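Local coordinates for protein P47 (PDB 6EKT) that may help protect botulinum neurotoxin A2 during its passage through the host gut, and has the build of a tubular lipid-binding (TULIP) protein, at residues S79-I84 against V108-L113; W71-G76 against F196-P201; Y365-F370 against V379-T384. All coordinates share one frame; numbering follows the deposited sequence.

In the fold
Interactions 1 and 2 are neighbours, with centres 8 Å apart, and share an antiparallel sheet in which strand 72-74 flanks strand 81-88, itself paired with strand 108-118. Along the chain, interaction 1 is nested inside the loop that interaction 2 closes between strand 72-74 and strand 193-199, the end strand of a second sheet. Interaction 3 follows later and lies across the centre of the chain: its centre is 70 Å from interaction 1 and 65 Å from interaction 2. It joins strand 352-368, of a curled antiparallel sheet, to helix 374-394. The spacing reflects an elongated protein whose separate parts are each built from antiparallel sheet and helix.

Interaction 1: residues S79-I84 against V108-L113; sequences SNFLRI and VLEIKL
R83 and E110, a non-hydrogen-bonded pair of two antiparallel strands, form a salt bridge. The R83 chain can be followed outward: CB lies 3.8 Å from CG of E110, CG rests on CG1 of V108 at 3.6 Å, CD skirts the same methyl, and a bend at chi3 (-72°) turns the head group toward the carboxylate. There NE meets OE1 of E110 at 2.8 Å and NH2 reaches the same oxygen at 3.0 Å, a side-on grip on a single atom. OE1 receives NE on its anti lone pair, and the guanidinium and carboxylate planes are only 15° apart. The other oxygen, OE2, makes a salt bridge to K140 of strand 124-141, placing E110 between two positive groups that would probably favour its ionised form.

These strands are neighbours in an antiparallel six-stranded sheet, with paired backbone bonds joining L82 to I111 and I84 to L109. On the salt-bridge face, the F81 ring lies across K112, while K140 makes a cation-pi contact with that ring. K112 bends at both chi3 and chi4, bringing NZ to 2.8 Å from OD1 of N80, from above the amide carbonyl plane. The other face is apolar: CD1 of I84 meets CD1 of I111 at 3.7 Å, and CG of L82 packs on CD1 of L113 at 3.8 Å, with F177 and F196 packed against both leucines.

Interaction 2: residues W71-G76 against F196-P201; sequences WEIING and FVYYSP
N75 and S200 are the closest backbone positions, with CA atoms 6.3 Å apart, and Y198 reaches from strand 193-199 to the end of segment 71-76 with no ladder of backbone pairing between them. The tyrosine side chain does most of the bridging. Its CG stands anti to the backbone N (chi1 -171°), which directs the ring toward residues 73-76 and brings the hydroxyl to N75. OH donates to OD1 of N75 at 2.5 Å, a very short bond. OD1 lies at the ring edge, in its plane, and is also 3.2 Å from CE1; the amide is turned 59° from the ring, and the two side chains cross at about a right angle. The other end of the amide is held as well: ND2 of N75 bonds to the backbone O of D206, so both polar atoms of the group are engaged and its rotation is fixed.

Near the CE2 corner of the ring, CG2 of I73 comes within 3.9 Å of CE2 of Y198. This methyl is the apolar part of the contact, and I73 also packs on V38 of helix 35-49 and on F177. S200 adds a looser approach, its OG lying 3.8 Å from CB of N75. The Y198 side chain also packs on L82 and on K35 of that helix, and the Y198 backbone N bonds to O of S79.

Strand 72-74 edges one antiparallel sheet and strand 193-199 edges another, so the contact is a side-chain bridge between two sheet margins, made beside helix 35-49 in a protein built like the tubular lipid-binding (TULIP) superfamily.

Interaction 3: residues Y365-F370 against V379-T384; sequences YKYHLF and VLSSVT
This is a strand-on-helix contact, in which Y367, L369 and Y365 at the end of strand 352-368 and just beyond it meet L380, S381 and T384 on one side of helix 374-394. The axes of 365-368 and 379-384 come within 9.7 Å, at 148°. L380 is central: its CD2 methyl lies 3.7 Å from CD1 of Y367 and also 3.7 Å from CG of L369. Its first torsion, with CG anti to the backbone N (chi1 -171°), carries CG toward the strand, and CD2 ends between Y367 and L369. L380 lies alongside these two side chains, pointing the opposite way to each.

A long helix packed against a curled antiparallel sheet is the arrangement of the TULIP superfamily, which P47 resembles, and here strand and helix follow each other directly in the chain. V332 and S334 of strand 329-347 also pack on L380.

The hydroxyl of Y367 reaches S381. OH of Y367 lies 3.4 Å from CA of S381, and two waters, both in the plane of the ring at its edge, link it onward: one donates to the backbone O of S381, and the other bonds to OG of S381. At the ring edge, CE1 of Y367 faces OG1 of T384 at 3.7 Å. That hydroxyl donates to O of L380 at 2.7 Å and is also bonded to OG of S334; OG1 and the backbone N of T384 reach the L380 oxygen from opposite faces of its carbonyl plane. The threonine methyl CG2 turns to Y365, 3.8 Å from its CB.

Interaction 1: residues S79-I84 against V108-L113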
loop_
_atom_site.group_PDB
_atom_site.type_symbol
_atom_site.label_atom_id
_atom_site.label_comp_id
_atom_site.label_asym_id
_atom_site.label_seq_id
_atom_site.Cartn_x
_atom_site.Cartn_y
_atom_site.Cartn_z
ATOM N N SER A 79 -4.996 -8.490 16.817
ATOM C CA SER A 79 -4.524 -9.149 15.617
ATOM C C SER A 79 -5.518 -9.371 14.485
ATOM O O SER A 79 -5.972 -8.411 13.913
ATOM C CB SER A 79 -3.815 -10.462 15.987
ATOM O OG SER A 79 -4.690 -11.472 16.362
ATOM N N ASN A 80 -5.844 -10.635 14.234
ATOM C CA ASN A 80 -6.721 -11.035 13.182
ATOM C C ASN A 80 -8.174 -11.239 13.572
ATOM O O ASN A 80 -8.853 -11.937 12.941
ATOM C CB ASN A 80 -6.186 -12.248 12.455
ATOM C CG ASN A 80 -5.801 -13.350 13.384
ATOM O OD1 ASN A 80 -6.541 -13.695 14.240
ATOM N ND2 ASN A 80 -4.638 -13.918 13.190
ATOM N N PHE A 81 -8.581 -10.656 14.667
ATOM C CA PHE A 81 -9.989 -10.609 15.087
ATOM C C PHE A 81 -10.523 -9.201 14.896
ATOM O O PHE A 81 -9.794 -8.218 15.082
ATOM C CB PHE A 81 -10.131 -10.937 16.590
ATOM C CG PHE A 81 -9.923 -12.380 16.936
ATOM C CD1 PHE A 81 -8.641 -12.859 17.250
ATOM C CD2 PHE A 81 -11.012 -13.259 16.996
ATOM C CE1 PHE A 81 -8.456 -14.193 17.598
ATOM C CE2 PHE A 81 -10.828 -14.594 17.330
ATOM C CZ PHE A 81 -9.545 -15.060 17.630
ATOM N N LEU A 82 -11.809 -9.100 14.571
ATOM C CA LEU A 82 -12.532 -7.852 14.766
ATOM C C LEU A 82 -13.339 -7.933 16.047
ATOM O O LEU A 82 -14.017 -8.940 16.282
ATOM C CB LEU A 82 -13.508 -7.583 13.613
ATOM C CG LEU A 82 -13.014 -7.159 12.247
ATOM C CD1 LEU A 82 -14.227 -6.924 11.363
ATOM C CD2 LEU A 82 -12.155 -5.900 12.302
ATOM N N ARG A 83 -13.273 -6.881 16.860
ATOM C CA ARG A 83 -14.188 -6.742 18.000
ATOM C C ARG A 83 -15.491 -6.080 17.540
ATOM O O ARG A 83 -15.452 -5.067 16.842
ATOM C CB ARG A 83 -13.546 -5.952 19.136
ATOM C CG ARG A 83 -14.307 -6.136 20.446
ATOM C CD ARG A 83 -13.611 -5.473 21.606
ATOM N NE ARG A 83 -12.388 -6.165 22.039
ATOM C CZ ARG A 83 -11.616 -5.741 23.042
ATOM N NH1 ARG A 83 -11.929 -4.639 23.715
ATOM N NH2 ARG A 83 -10.524 -6.410 23.371
ATOM N N ILE A 84 -16.636 -6.666 17.905
ATOM C CA ILE A 84 -17.933 -6.208 17.398
ATOM C C ILE A 84 -19.015 -6.204 18.475
ATOM O O ILE A 84 -18.994 -7.050 19.389
ATOM C CB ILE A 84 -18.420 -7.002 16.158
ATOM C CG1 ILE A 84 -18.636 -8.493 16.484
ATOM C CG2 ILE A 84 -17.475 -6.774 14.963
ATOM C CD1 ILE A 84 -19.495 -9.231 15.470
ATOM N N VAL A 108 -20.604 -8.076 23.273
ATOM C CA VAL A 108 -19.381 -7.727 22.568
ATOM C C VAL A 108 -18.640 -9.027 22.296
ATOM O O VAL A 108 -18.279 -9.767 23.232
ATOM C CB VAL A 108 -18.495 -6.749 23.381
ATOM C CG1 VAL A 108 -17.249 -6.359 22.588
ATOM C CG2 VAL A 108 -19.291 -5.515 23.777
ATOM N N LEU A 109 -18.448 -9.308 21.012
ATOM C CA LEU A 109 -17.734 -10.476 20.577
ATOM C C LEU A 109 -16.439 -10.077 19.877
ATOM O O LEU A 109 -16.244 -8.908 19.495
ATOM C CB LEU A 109 -18.598 -11.310 19.621
ATOM C CG LEU A 109 -20.040 -11.616 20.048
ATOM C CD1 LEU A 109 -20.840 -12.266 18.927
ATOM C CD2 LEU A 109 -20.045 -12.493 21.282
ATOM N N GLU A 110 -15.558 -11.058 19.727
ATOM C CA GLU A 110 -14.462 -10.961 18.784
ATOM C C GLU A 110 -14.572 -12.112 17.810
ATOM O O GLU A 110 -14.700 -13.266 18.216
ATOM C CB GLU A 110 -13.104 -10.952 19.492
ATOM C CG GLU A 110 -12.711 -9.564 19.940
ATOM C CD GLU A 110 -11.321 -9.480 20.546
ATOM O OE1 GLU A 110 -11.093 -8.525 21.300
ATOM O OE2 GLU A 110 -10.451 -10.344 20.268
ATOM N N ILE A 111 -14.539 -11.799 16.511
ATOM C CA ILE A 111 -14.677 -12.834 15.493
ATOM C C ILE A 111 -13.492 -12.729 14.551
ATOM O O ILE A 111 -13.148 -11.628 14.104
ATOM C CB ILE A 111 -16.029 -12.763 14.729
ATOM C CG1 ILE A 111 -17.225 -12.800 15.719
ATOM C CG2 ILE A 111 -16.128 -13.899 13.707
ATOM C CD1 ILE A 111 -18.616 -12.780 15.095
ATOM N N LYS A 112 -12.889 -13.876 14.265
ATOM C CA LYS A 112 -11.757 -13.963 13.345
ATOM C C LYS A 112 -12.191 -13.624 11.912
ATOM O O LYS A 112 -13.318 -13.928 11.517
ATOM C CB LYS A 112 -11.168 -15.369 13.396
ATOM C CG LYS A 112 -9.809 -15.495 12.722
ATOM C CD LYS A 112 -9.232 -16.892 12.824
ATOM C CE LYS A 112 -8.672 -17.217 14.207
ATOM N NZ LYS A 112 -7.555 -16.321 14.574
ATOM N N LEU A 113 -11.299 -12.968 11.168
ATOM C CA LEU A 113 -11.444 -12.834 9.716
ATOM C C LEU A 113 -10.451 -13.775 9.059
ATOM O O LEU A 113 -9.352 -13.988 9.583
ATOM C CB LEU A 113 -11.223 -11.389 9.247
ATOM C CG LEU A 113 -12.001 -10.224 9.900
ATOM C CD1 LEU A 113 -11.866 -8.924 9.124
ATOM C CD2 LEU A 113 -13.484 -10.510 10.089
#

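Interaction 2: residues W71-G76 against F196-P201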
loop_
_atom_site.group_PDB
_atom_site.type_symbol
_atom_site.label_atom_id
_atom_site.label_comp_id
_atom_site.label_asym_id
_atom_site.label_seq_id
_atom_site.Cartn_x
_atom_site.Cartn_y
_atom_site.Cartn_z
ATOM N N TRP A 71 -24.762 -4.938 13.636
ATOM C CA TRP A 71 -23.431 -5.391 14.082
ATOM C C TRP A 71 -22.504 -4.215 13.817
ATOM O O TRP A 71 -22.590 -3.591 12.754
ATOM C CB TRP A 71 -22.926 -6.613 13.311
ATOM C CG TRP A 71 -23.541 -7.943 13.645
ATOM C CD1 TRP A 71 -24.717 -8.186 14.324
ATOM C CD2 TRP A 71 -23.040 -9.222 13.253
ATOM N NE1 TRP A 71 -24.950 -9.541 14.406
ATOM C CE2 TRP A 71 -23.948 -10.200 13.747
ATOM C CE3 TRP A 71 -21.903 -9.645 12.540
ATOM C CZ2 TRP A 71 -23.749 -11.573 13.558
ATOM C CZ3 TRP A 71 -21.712 -11.009 12.337
ATOM C CH2 TRP A 71 -22.630 -11.961 12.855
ATOM N N GLU A 72 -21.635 -3.891 14.772
ATOM C CA GLU A 72 -20.756 -2.722 14.664
ATOM C C GLU A 72 -19.365 -3.054 15.175
ATOM O O GLU A 72 -19.216 -3.530 16.306
ATOM C CB GLU A 72 -21.326 -1.536 15.452
ATOM C CG GLU A 72 -20.422 -0.302 15.487
ATOM C CD GLU A 72 -20.800 0.730 16.551
ATOM O OE1 GLU A 72 -21.708 0.473 17.370
ATOM O OE2 GLU A 72 -20.184 1.820 16.574
ATOM N N ILE A 73 -18.364 -2.800 14.336
ATOM C CA ILE A 73 -16.954 -2.973 14.684
ATOM C C ILE A 73 -16.561 -1.879 15.662
ATOM O O ILE A 73 -16.956 -0.733 15.496
ATOM C CB ILE A 73 -16.031 -2.891 13.433
ATOM C CG1 ILE A 73 -16.461 -3.918 12.379
ATOM C CG2 ILE A 73 -14.544 -3.063 13.808
ATOM C CD1 ILE A 73 -15.982 -3.582 10.980
ATOM N N ILE A 74 -15.800 -2.260 16.688
ATOM C CA ILE A 74 -15.247 -1.325 17.668
ATOM C C ILE A 74 -13.755 -1.621 17.839
ATOM O O ILE A 74 -13.270 -2.656 17.369
ATOM C CB ILE A 74 -16.018 -1.377 19.033
ATOM C CG1 ILE A 74 -15.926 -2.766 19.704
ATOM C CG2 ILE A 74 -17.473 -0.934 18.842
ATOM C CD1 ILE A 74 -16.560 -2.854 21.089
ATOM N N ASN A 75 -13.031 -0.736 18.519
ATOM C CA ASN A 75 -11.593 -0.937 18.717
ATOM C C ASN A 75 -11.295 -2.019 19.745
ATOM O O ASN A 75 -12.200 -2.492 20.433
ATOM C CB ASN A 75 -10.885 0.385 19.065
ATOM C CG ASN A 75 -10.739 1.298 17.855
ATOM O OD1 ASN A 75 -10.624 0.836 16.716
ATOM N ND2 ASN A 75 -10.745 2.600 18.097
ATOM N N GLY A 76 -10.030 -2.424 19.819
ATOM C CA GLY A 76 -9.574 -3.326 20.868
ATOM C C GLY A 76 -9.333 -4.715 20.334
ATOM O O GLY A 76 -8.720 -5.550 21.004
ATOM N N PHE A 196 -4.434 -10.348 7.410
ATOM C CA PHE A 196 -5.275 -9.273 7.959
ATOM C C PHE A 196 -4.800 -8.822 9.346
ATOM O O PHE A 196 -4.446 -9.660 10.187
ATOM C CB PHE A 196 -6.766 -9.696 8.034
ATOM C CG PHE A 196 -7.589 -8.805 8.933
ATOM C CD1 PHE A 196 -7.927 -7.510 8.530
ATOM C CD2 PHE A 196 -7.957 -9.231 10.216
ATOM C CE1 PHE A 196 -8.647 -6.654 9.373
ATOM C CE2 PHE A 196 -8.677 -8.378 11.070
ATOM C CZ PHE A 196 -9.014 -7.090 10.644
ATOM N N VAL A 197 -4.814 -7.507 9.598
ATOM C CA VAL A 197 -4.432 -6.951 10.903
ATOM C C VAL A 197 -5.328 -5.766 11.210
ATOM O O VAL A 197 -5.506 -4.909 10.343
ATOM C CB VAL A 197 -2.957 -6.437 10.908
ATOM C CG1 VAL A 197 -2.534 -5.991 12.305
ATOM C CG2 VAL A 197 -2.011 -7.524 10.458
ATOM N N TYR A 198 -5.893 -5.722 12.429
ATOM C CA TYR A 198 -6.668 -4.556 12.888
ATOM C C TYR A 198 -5.751 -3.629 13.653
ATOM O O TYR A 198 -4.927 -4.102 14.412
ATOM C CB TYR A 198 -7.847 -4.971 13.794
ATOM C CG TYR A 198 -8.781 -3.814 14.110
ATOM C CD1 TYR A 198 -8.569 -2.978 15.218
ATOM C CD2 TYR A 198 -9.851 -3.524 13.265
ATOM C CE1 TYR A 198 -9.421 -1.903 15.478
ATOM C CE2 TYR A 198 -10.697 -2.459 13.518
ATOM C CZ TYR A 198 -10.487 -1.662 14.622
ATOM O OH TYR A 198 -11.345 -0.608 14.825
ATOM N N TYR A 199 -5.906 -2.318 13.470
ATOM C CA TYR A 199 -5.020 -1.328 14.089
ATOM C C TYR A 199 -5.822 -0.227 14.764
ATOM O O TYR A 199 -6.759 0.303 14.161
ATOM C CB TYR A 199 -4.093 -0.705 13.015
ATOM C CG TYR A 199 -3.181 0.411 13.507
ATOM C CD1 TYR A 199 -3.615 1.750 13.494
ATOM C CD2 TYR A 199 -1.880 0.140 13.963
ATOM C CE1 TYR A 199 -2.792 2.784 13.925
ATOM C CE2 TYR A 199 -1.047 1.176 14.408
ATOM C CZ TYR A 199 -1.510 2.496 14.384
ATOM O OH TYR A 199 -0.703 3.534 14.804
ATOM N N SER A 200 -5.422 0.134 15.989
ATOM C CA SER A 200 -6.035 1.234 16.762
ATOM C C SER A 200 -5.142 2.484 16.794
ATOM O O SER A 200 -4.077 2.463 17.414
ATOM C CB SER A 200 -6.363 0.776 18.190
ATOM O OG SER A 200 -7.284 -0.315 18.186
ATOM N N PRO A 201 -5.561 3.576 16.117
ATOM C CA PRO A 201 -4.761 4.817 16.082
ATOM C C PRO A 201 -4.823 5.602 17.393
ATOM O O PRO A 201 -5.773 5.427 18.173
ATOM C CB PRO A 201 -5.392 5.616 14.938
ATOM C CG PRO A 201 -6.796 5.118 14.868
ATOM C CD PRO A 201 -6.753 3.667 15.253
#

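Interaction 3: residues Y365-F370 against V379-T384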
loop_
_atom_site.group_PDB
_atom_site.type_symbol
_atom_site.label_atom_id
_atom_site.label_comp_id
_atom_site.label_asym_id
_atom_site.label_seq_id
_atom_site.Cartn_x
_atom_site.Cartn_y
_atom_site.Cartn_z
ATOM N N TYR A 365 34.210 19.327 -13.508
ATOM C CA TYR A 365 34.648 18.893 -14.826
ATOM C C TYR A 365 36.150 18.972 -14.899
ATOM O O TYR A 365 36.789 19.690 -14.091
ATOM C CB TYR A 365 33.999 19.741 -15.943
ATOM C CG TYR A 365 34.194 21.230 -15.768
ATOM C CD1 TYR A 365 35.325 21.865 -16.267
ATOM C CD2 TYR A 365 33.246 21.996 -15.096
ATOM C CE1 TYR A 365 35.523 23.237 -16.093
ATOM C CE2 TYR A 365 33.422 23.374 -14.925
ATOM C CZ TYR A 365 34.557 23.981 -15.429
ATOM O OH TYR A 365 34.737 25.325 -15.251
ATOM N N LYS A 366 36.710 18.221 -15.843
ATOM C CA LYS A 366 38.152 18.275 -16.120
ATOM C C LYS A 366 38.326 18.346 -17.628
ATOM O O LYS A 366 37.881 17.425 -18.339
ATOM C CB LYS A 366 38.868 17.043 -15.559
ATOM C CG LYS A 366 40.379 17.155 -15.732
ATOM C CD LYS A 366 41.112 16.121 -14.885
ATOM C CE LYS A 366 42.605 16.136 -15.184
ATOM N NZ LYS A 366 43.118 17.519 -15.438
ATOM N N TYR A 367 38.964 19.426 -18.109
ATOM C CA TYR A 367 39.284 19.550 -19.545
ATOM C C TYR A 367 40.531 18.756 -19.927
ATOM O O TYR A 367 41.496 18.744 -19.175
ATOM C CB TYR A 367 39.574 21.001 -19.938
ATOM C CG TYR A 367 38.466 21.993 -19.701
ATOM C CD1 TYR A 367 37.120 21.640 -19.888
ATOM C CD2 TYR A 367 38.769 23.309 -19.352
ATOM C CE1 TYR A 367 36.097 22.575 -19.679
ATOM C CE2 TYR A 367 37.757 24.249 -19.154
ATOM C CZ TYR A 367 36.436 23.886 -19.337
ATOM O OH TYR A 367 35.441 24.818 -19.119
ATOM N N HIS A 368 40.522 18.165 -21.118
ATOM C CA HIS A 368 41.697 17.515 -21.693
ATOM C C HIS A 368 41.993 18.204 -23.032
ATOM O O HIS A 368 41.288 17.985 -24.019
ATOM C CB HIS A 368 41.430 16.029 -21.889
ATOM C CG HIS A 368 41.134 15.306 -20.615
ATOM N ND1 HIS A 368 42.109 14.637 -19.898
ATOM C CD2 HIS A 368 39.988 15.173 -19.911
ATOM C CE1 HIS A 368 41.566 14.109 -18.811
ATOM N NE2 HIS A 368 40.279 14.417 -18.797
ATOM N N LEU A 369 43.019 19.052 -23.030
ATOM C CA LEU A 369 43.327 19.993 -24.116
ATOM C C LEU A 369 44.837 20.034 -24.244
ATOM O O LEU A 369 45.539 19.879 -23.236
ATOM C CB LEU A 369 42.903 21.416 -23.709
ATOM C CG LEU A 369 41.437 21.753 -23.629
ATOM C CD1 LEU A 369 41.242 22.920 -22.704
ATOM C CD2 LEU A 369 40.999 22.121 -25.035
ATOM N N PHE A 370 45.340 20.291 -25.447
ATOM C CA PHE A 370 46.772 20.548 -25.608
ATOM C C PHE A 370 47.133 21.908 -24.953
ATOM O O PHE A 370 46.395 22.872 -25.126
ATOM C CB PHE A 370 47.156 20.537 -27.091
ATOM C CG PHE A 370 48.636 20.610 -27.321
ATOM C CD1 PHE A 370 49.424 19.462 -27.249
ATOM C CD2 PHE A 370 49.250 21.842 -27.583
ATOM C CE1 PHE A 370 50.816 19.541 -27.439
ATOM C CE2 PHE A 370 50.623 21.928 -27.772
ATOM C CZ PHE A 370 51.410 20.777 -27.699
ATOM N N VAL A 379 35.989 26.345 -27.196
ATOM C CA VAL A 379 34.970 25.430 -27.760
ATOM C C VAL A 379 34.585 24.403 -26.677
ATOM O O VAL A 379 33.393 24.193 -26.408
ATOM C CB VAL A 379 35.454 24.731 -29.040
ATOM C CG1 VAL A 379 34.415 23.751 -29.588
ATOM C CG2 VAL A 379 35.795 25.772 -30.124
ATOM N N LEU A 380 35.591 23.773 -26.073
ATOM C CA LEU A 380 35.346 22.772 -25.026
ATOM C C LEU A 380 34.620 23.365 -23.816
ATOM O O LEU A 380 33.744 22.708 -23.225
ATOM C CB LEU A 380 36.656 22.112 -24.597
ATOM C CG LEU A 380 36.539 20.901 -23.667
ATOM C CD1 LEU A 380 35.677 19.788 -24.271
ATOM C CD2 LEU A 380 37.957 20.430 -23.317
ATOM N N SER A 381 34.991 24.588 -23.436
ATOM C CA SER A 381 34.333 25.255 -22.303
ATOM C C SER A 381 32.810 25.312 -22.529
ATOM O O SER A 381 32.007 24.901 -21.663
ATOM C CB SER A 381 34.927 26.670 -22.155
ATOM O OG SER A 381 34.249 27.396 -21.164
ATOM N N SER A 382 32.425 25.769 -23.711
ATOM C CA SER A 382 30.994 25.875 -24.067
ATOM C C SER A 382 30.311 24.513 -24.142
ATOM O O SER A 382 29.216 24.331 -23.587
ATOM C CB SER A 382 30.818 26.658 -25.379
ATOM O OG SER A 382 31.069 28.045 -25.123
ATOM N N VAL A 383 30.961 23.551 -24.799
ATOM C CA VAL A 383 30.373 22.217 -24.969
ATOM C C VAL A 383 30.145 21.569 -23.603
ATOM O O VAL A 383 29.097 20.947 -23.369
ATOM C CB VAL A 383 31.230 21.305 -25.909
ATOM C CG1 VAL A 383 30.723 19.851 -25.913
ATOM C CG2 VAL A 383 31.190 21.833 -27.336
ATOM N N THR A 384 31.114 21.736 -22.698
ATOM C CA THR A 384 31.045 21.119 -21.354
ATOM C C THR A 384 29.903 21.729 -20.541
ATOM O O THR A 384 29.108 20.997 -19.949
ATOM C CB THR A 384 32.394 21.243 -20.631
ATOM O OG1 THR A 384 33.416 20.658 -21.454
ATOM C CG2 THR A 384 32.358 20.530 -19.264
HETATM O O HOH W 1 32.643 24.790 -18.936
HETATM O O HOH W 2 35.851 27.408 -18.773
#